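Local coordinates for putative exported protein (PDB 3OCJ), which is of unknown function but probably binds S-adenosylmethionine as a methyltransferase, and also holds a palmitic acid, at residues Ala97-Ala111 with Glu289-Ala301. Residues are numbered along the deposited sequence; the frame is centred on the assembly and turned at random.
With PLM (palmitic acid), chain D.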
loop_
_atom_site.group_PDB
_atom_site.type_symbol
_atom_site.label_atom_id
_atom_site.label_comp_id
_atom_site.label_asym_id
_atom_site.label_seq_id
_atom_site.Cartn_x
_atom_site.Cartn_y
_atom_site.Cartn_z
ATOM N N ALA A 97 7.112 6.500 -6.601
ATOM C CA ALA A 97 5.999 5.890 -5.883
ATOM C C ALA A 97 6.425 5.274 -4.544
ATOM O O ALA A 97 5.646 5.229 -3.586
ATOM C CB ALA A 97 5.309 4.852 -6.755
ATOM N N VAL A 98 7.667 4.792 -4.470
ATOM C CA VAL A 98 8.156 4.236 -3.214
ATOM C C VAL A 98 8.367 5.366 -2.207
ATOM O O VAL A 98 8.022 5.229 -1.022
ATOM C CB VAL A 98 9.474 3.440 -3.417
ATOM C CG1 VAL A 98 10.046 2.991 -2.076
ATOM C CG2 VAL A 98 9.220 2.228 -4.321
ATOM N N LEU A 99 8.945 6.477 -2.662
ATOM C CA LEU A 99 9.116 7.625 -1.787
ATOM C C LEU A 99 7.754 8.074 -1.274
ATOM O O LEU A 99 7.601 8.370 -0.093
ATOM C CB LEU A 99 9.803 8.763 -2.538
ATOM C CG LEU A 99 11.265 8.502 -2.908
ATOM C CD1 LEU A 99 11.766 9.540 -3.900
ATOM C CD2 LEU A 99 12.129 8.507 -1.657
ATOM N N ALA A 100 6.761 8.076 -2.159
ATOM C CA ALA A 100 5.412 8.509 -1.804
ATOM C C ALA A 100 4.750 7.595 -0.763
ATOM O O ALA A 100 4.105 8.077 0.160
ATOM C CB ALA A 100 4.553 8.621 -3.042
ATOM N N THR A 101 4.890 6.277 -0.902
ATOM C CA THR A 101 4.265 5.416 0.097
ATOM C C THR A 101 4.935 5.543 1.460
ATOM O O THR A 101 4.275 5.367 2.477
ATOM C CB THR A 101 4.122 3.939 -0.359
ATOM O OG1 THR A 101 3.170 3.284 0.485
ATOM C CG2 THR A 101 5.454 3.195 -0.285
ATOM N N ARG A 102 6.239 5.846 1.508
ATOM C CA ARG A 102 6.871 6.096 2.810
ATOM C C ARG A 102 6.388 7.400 3.428
ATOM O O ARG A 102 6.207 7.495 4.647
ATOM C CB ARG A 102 8.403 6.082 2.741
ATOM C CG ARG A 102 8.937 4.746 2.348
ATOM C CD ARG A 102 10.341 4.479 2.872
ATOM N NE ARG A 102 10.769 3.218 2.307
ATOM C CZ ARG A 102 11.537 3.112 1.233
ATOM N NH1 ARG A 102 12.019 4.205 0.647
ATOM N NH2 ARG A 102 11.843 1.911 0.767
ATOM N N GLU A 103 6.182 8.420 2.594
ATOM C CA GLU A 103 5.599 9.666 3.084
ATOM C C GLU A 103 4.191 9.402 3.599
ATOM O O GLU A 103 3.817 9.876 4.669
ATOM C CB GLU A 103 5.550 10.715 1.979
ATOM C CG GLU A 103 6.892 11.273 1.548
ATOM C CD GLU A 103 6.723 12.243 0.407
ATOM O OE1 GLU A 103 6.156 13.322 0.656
ATOM O OE2 GLU A 103 7.132 11.913 -0.719
ATOM N N ARG A 104 3.416 8.645 2.828
ATOM C CA ARG A 104 2.060 8.273 3.213
ATOM C C ARG A 104 2.055 7.555 4.560
ATOM O O ARG A 104 1.245 7.863 5.418
ATOM C CB ARG A 104 1.442 7.401 2.127
ATOM C CG ARG A 104 0.077 6.815 2.497
ATOM C CD ARG A 104 -0.192 5.456 1.792
ATOM N NE ARG A 104 0.883 4.494 2.071
ATOM C CZ ARG A 104 1.002 3.802 3.201
ATOM N NH1 ARG A 104 0.112 3.925 4.176
ATOM N NH2 ARG A 104 2.041 2.980 3.360
ATOM N N HIS A 105 2.954 6.588 4.735
ATOM C CA HIS A 105 3.102 5.907 6.019
ATOM C C HIS A 105 3.296 6.891 7.173
ATOM O O HIS A 105 2.726 6.721 8.258
ATOM C CB HIS A 105 4.287 4.942 5.936
ATOM C CG HIS A 105 4.499 4.122 7.166
ATOM N ND1 HIS A 105 3.644 3.108 7.542
ATOM C CD2 HIS A 105 5.495 4.138 8.080
ATOM C CE1 HIS A 105 4.097 2.549 8.652
ATOM N NE2 HIS A 105 5.220 3.154 8.998
ATOM N N GLY A 106 4.119 7.912 6.949
ATOM C CA GLY A 106 4.314 8.950 7.949
ATOM C C GLY A 106 3.033 9.708 8.247
ATOM O O GLY A 106 2.739 10.023 9.408
ATOM N N HIS A 107 2.270 10.030 7.203
ATOM C CA HIS A 107 1.010 10.740 7.416
ATOM C C HIS A 107 -0.016 9.869 8.150
ATOM O O HIS A 107 -0.772 10.369 8.986
ATOM C CB HIS A 107 0.442 11.289 6.098
ATOM C CG HIS A 107 1.283 12.367 5.489
ATOM N ND1 HIS A 107 1.599 13.531 6.158
ATOM C CD2 HIS A 107 1.867 12.461 4.270
ATOM C CE1 HIS A 107 2.354 14.289 5.383
ATOM N NE2 HIS A 107 2.536 13.662 4.233
ATOM N N PHE A 108 -0.044 8.576 7.836
ATOM C CA PHE A 108 -0.891 7.644 8.578
ATOM C C PHE A 108 -0.533 7.673 10.061
ATOM O O PHE A 108 -1.407 7.719 10.915
ATOM C CB PHE A 108 -0.722 6.208 8.051
ATOM C CG PHE A 108 -1.662 5.834 6.928
ATOM C CD1 PHE A 108 -1.811 6.643 5.807
ATOM C CD2 PHE A 108 -2.365 4.643 6.976
ATOM C CE1 PHE A 108 -2.661 6.290 4.768
ATOM C CE2 PHE A 108 -3.225 4.285 5.950
ATOM C CZ PHE A 108 -3.364 5.106 4.827
ATOM N N ARG A 109 0.763 7.616 10.366
ATOM C CA ARG A 109 1.179 7.601 11.757
ATOM C C ARG A 109 0.748 8.890 12.445
ATOM O O ARG A 109 0.225 8.856 13.562
ATOM C CB ARG A 109 2.689 7.384 11.864
ATOM C CG ARG A 109 3.102 5.932 11.660
ATOM C CD ARG A 109 4.607 5.763 11.815
ATOM N NE ARG A 109 5.055 6.206 13.130
ATOM C CZ ARG A 109 6.328 6.384 13.466
ATOM N NH1 ARG A 109 7.287 6.156 12.580
ATOM N NH2 ARG A 109 6.640 6.789 14.691
ATOM N N ARG A 110 0.969 10.035 11.801
ATOM C CA ARG A 110 0.572 11.298 12.424
ATOM C C ARG A 110 -0.938 11.371 12.637
ATOM O O ARG A 110 -1.409 11.850 13.686
ATOM C CB ARG A 110 1.042 12.513 11.607
ATOM C CG ARG A 110 2.538 12.775 11.653
ATOM C CD ARG A 110 2.883 14.171 11.105
ATOM N NE ARG A 110 2.291 14.382 9.790
ATOM C CZ ARG A 110 1.324 15.255 9.512
ATOM N NH1 ARG A 110 0.840 15.315 8.276
ATOM N NH2 ARG A 110 0.841 16.072 10.444
ATOM N N ALA A 111 -1.701 10.908 11.651
ATOM C CA ALA A 111 -3.156 10.983 11.738
ATOM C C ALA A 111 -3.670 10.049 12.826
ATOM O O ALA A 111 -4.505 10.437 13.639
ATOM C CB ALA A 111 -3.800 10.650 10.395
ATOM N N GLU A 289 -4.016 14.569 3.386
ATOM C CA GLU A 289 -2.617 14.818 3.704
ATOM C C GLU A 289 -1.794 14.340 2.524
ATOM O O GLU A 289 -1.565 13.129 2.348
ATOM C CB GLU A 289 -2.205 14.101 4.998
ATOM C CG GLU A 289 -2.898 14.659 6.246
ATOM C CD GLU A 289 -2.351 16.022 6.671
ATOM O OE1 GLU A 289 -1.277 16.423 6.188
ATOM O OE2 GLU A 289 -3.000 16.692 7.508
ATOM N N ASP A 290 -1.382 15.282 1.686
ATOM C CA ASP A 290 -0.685 14.939 0.456
ATOM C C ASP A 290 0.800 14.710 0.679
ATOM O O ASP A 290 1.455 15.464 1.406
ATOM C CB ASP A 290 -0.834 16.051 -0.582
ATOM C CG ASP A 290 -2.226 16.128 -1.182
ATOM O OD1 ASP A 290 -3.002 15.160 -1.068
ATOM O OD2 ASP A 290 -2.537 17.175 -1.810
ATOM N N ASP A 291 1.341 13.692 0.023
ATOM C CA ASP A 291 2.786 13.576 -0.092
ATOM C C ASP A 291 3.287 14.700 -1.007
ATOM O O ASP A 291 2.499 15.370 -1.689
ATOM C CB ASP A 291 3.153 12.205 -0.670
ATOM C CG ASP A 291 2.517 11.965 -2.034
ATOM O OD1 ASP A 291 1.263 11.979 -2.108
ATOM O OD2 ASP A 291 3.250 11.764 -3.025
ATOM N N ARG A 292 4.594 14.921 -1.016
ATOM C CA ARG A 292 5.158 16.057 -1.726
ATOM C C ARG A 292 4.750 16.114 -3.197
ATOM O O ARG A 292 4.351 17.159 -3.697
ATOM C CB ARG A 292 6.684 16.057 -1.605
ATOM C CG ARG A 292 7.176 16.370 -0.198
ATOM C CD ARG A 292 8.704 16.369 -0.148
ATOM N NE ARG A 292 9.278 17.386 -1.030
ATOM C CZ ARG A 292 9.649 17.175 -2.292
ATOM N NH1 ARG A 292 9.517 15.971 -2.840
ATOM N NH2 ARG A 292 10.156 18.171 -3.009
ATOM N N ALA A 293 4.818 14.982 -3.890
ATOM C CA ALA A 293 4.510 14.979 -5.315
ATOM C C ALA A 293 3.033 14.694 -5.628
ATOM O O ALA A 293 2.637 14.717 -6.791
ATOM C CB ALA A 293 5.414 13.969 -6.063
ATOM N N ARG A 294 2.249 14.411 -4.593
ATOM C CA ARG A 294 0.808 14.099 -4.682
ATOM C C ARG A 294 0.522 12.796 -5.416
ATOM O O ARG A 294 -0.527 12.649 -6.044
ATOM C CB ARG A 294 -0.009 15.242 -5.312
ATOM C CG ARG A 294 -0.121 16.544 -4.480
ATOM C CD ARG A 294 1.038 17.480 -4.731
ATOM N NE ARG A 294 0.756 18.811 -4.169
ATOM C CZ ARG A 294 1.122 19.214 -2.955
ATOM N NH1 ARG A 294 1.788 18.412 -2.143
ATOM N NH2 ARG A 294 0.809 20.444 -2.550
ATOM N N LEU A 295 1.451 11.853 -5.292
ATOM C CA LEU A 295 1.296 10.513 -5.864
ATOM C C LEU A 295 0.419 9.593 -5.018
ATOM O O LEU A 295 -0.196 8.662 -5.547
ATOM C CB LEU A 295 2.659 9.845 -6.013
ATOM C CG LEU A 295 3.755 10.730 -6.619
ATOM C CD1 LEU A 295 5.100 9.999 -6.657
ATOM C CD2 LEU A 295 3.386 11.242 -8.004
ATOM N N PHE A 296 0.394 9.806 -3.709
ATOM C CA PHE A 296 -0.230 8.830 -2.819
ATOM C C PHE A 296 -0.789 9.532 -1.585
ATOM O O PHE A 296 -0.294 9.329 -0.472
ATOM C CB PHE A 296 0.807 7.772 -2.407
ATOM C CG PHE A 296 0.233 6.403 -2.068
ATOM C CD1 PHE A 296 -1.127 6.190 -1.846
ATOM C CD2 PHE A 296 1.101 5.320 -1.990
ATOM C CE1 PHE A 296 -1.607 4.891 -1.547
ATOM C CE2 PHE A 296 0.644 4.041 -1.690
ATOM C CZ PHE A 296 -0.714 3.824 -1.478
ATOM N N PRO A 297 -1.850 10.335 -1.766
ATOM C CA PRO A 297 -2.400 11.046 -0.613
ATOM C C PRO A 297 -3.035 10.128 0.418
ATOM O O PRO A 297 -3.521 9.028 0.128
ATOM C CB PRO A 297 -3.483 11.945 -1.224
ATOM C CG PRO A 297 -3.137 12.061 -2.689
ATOM C CD PRO A 297 -2.490 10.732 -3.034
ATOM N N THR A 298 -3.040 10.641 1.643
ATOM C CA THR A 298 -3.749 10.073 2.775
ATOM C C THR A 298 -5.027 10.879 2.924
ATOM O O THR A 298 -5.031 12.092 2.689
ATOM C CB THR A 298 -2.874 10.204 4.019
ATOM O OG1 THR A 298 -1.698 9.402 3.853
ATOM C CG2 THR A 298 -3.597 9.809 5.313
ATOM N N VAL A 299 -6.110 10.219 3.303
ATOM C CA VAL A 299 -7.348 10.919 3.605
ATOM C C VAL A 299 -7.897 10.470 4.953
ATOM O O VAL A 299 -7.930 9.269 5.262
ATOM C CB VAL A 299 -8.398 10.747 2.483
ATOM C CG1 VAL A 299 -8.720 9.253 2.225
ATOM C CG2 VAL A 299 -9.674 11.537 2.798
ATOM N N ILE A 300 -8.311 11.450 5.753
ATOM C CA ILE A 300 -8.960 11.208 7.034
ATOM C C ILE A 300 -10.414 11.635 6.884
ATOM O O ILE A 300 -10.693 12.791 6.532
ATOM C CB ILE A 300 -8.298 11.983 8.187
ATOM C CG1 ILE A 300 -6.789 11.684 8.244
ATOM C CG2 ILE A 300 -8.954 11.588 9.509
ATOM C CD1 ILE A 300 -5.902 12.644 7.467
ATOM N N ALA A 301 -11.334 10.708 7.131
ATOM C CA ALA A 301 -12.761 10.916 6.887
ATOM C C ALA A 301 -13.549 10.668 8.168
ATOM O O ALA A 301 -13.336 9.666 8.838
ATOM C CB ALA A 301 -13.220 9.976 5.784
HETATM C C1 PLM D . 0.467 -1.585 -2.122
HETATM O O1 PLM D . 0.532 -0.926 -1.064
HETATM O O2 PLM D . 0.038 -2.757 -2.064
HETATM C C2 PLM D . 0.898 -1.013 -3.462
HETATM C C3 PLM D . 1.640 0.319 -3.348
HETATM C C4 PLM D . 2.254 0.636 -4.712
HETATM C C5 PLM D . 2.828 2.043 -4.814
HETATM C C6 PLM D . 4.037 2.245 -3.906
HETATM C C7 PLM D . 4.968 1.039 -3.871
HETATM C C8 PLM D . 5.671 0.769 -5.197
HETATM C C9 PLM D . 6.594 -0.429 -4.999
HETATM C CA PLM D . 7.674 -0.534 -6.065
HETATM C CB PLM D . 8.850 -1.333 -5.512
HETATM C CC PLM D . 9.751 -1.864 -6.614
HETATM C CD PLM D . 10.883 -2.691 -6.019
HETATM C CE PLM D . 11.675 -3.358 -7.139
HETATM C CF PLM D . 12.490 -4.535 -6.626
HETATM C CG PLM D . 13.509 -4.125 -5.576
HETATM O O HOH W 1 5.847 12.352 -3.051
HETATM O O HOH W 2 -1.140 17.749 9.289
#
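Arg104 lays its CD squarely over one face of the Phe296 ring, 3.6 Å from the centroid, in a CH-pi contact at the tight, buried side of the packing between helix 96-115 and the loop before strand 298-302. A bend at chi3 (55°) turns the guanidinium back along the helix, where NE and NH2 both grip Thr101 OG1 in plane, NE at 3.0 Å; NH1 sits over the face of Phe108, whose edge meets Thr298 OG1. Thr101 OG1 also lies 3.4 Å from Phe296 CE2, and C3 of the palmitic acid borders the same ring. Ala100 CB packs on Leu295 CB and Phe296 CB.

The type I turn Asp291-Arg294 is tied to the helix through Glu103: Arg292 N donates a nearly straight bond (168°) to the syn side of OE1 at 2.8 Å, somewhat out of the carboxylate plane. The Asp291 carboxylate binds the two amides after the turn, Leu295 N and Phe296 N. Water 1 donates to Glu103 OE2 and Asp291 OD2, probably easing their like charges, and accepts from Ala293 N.

The solvent side is looser: Glu289 CB covers one face of His107, and its OE1 forms a salt bridge with Arg110 NH1 (3.2 Å) whose hydrogen bond is weak; water 2 joins Arg110 NH2 to Glu289 OE2, which also pairs with Arg287. Arg110 NH1 bonds more firmly to His107 ND1.

The helix thus packs on the terminal 286-289/298-302 hairpin of a 3-2-1-4-5-7-6 sheet, the strand order of the Rossmann-like class I methyltransferase fold.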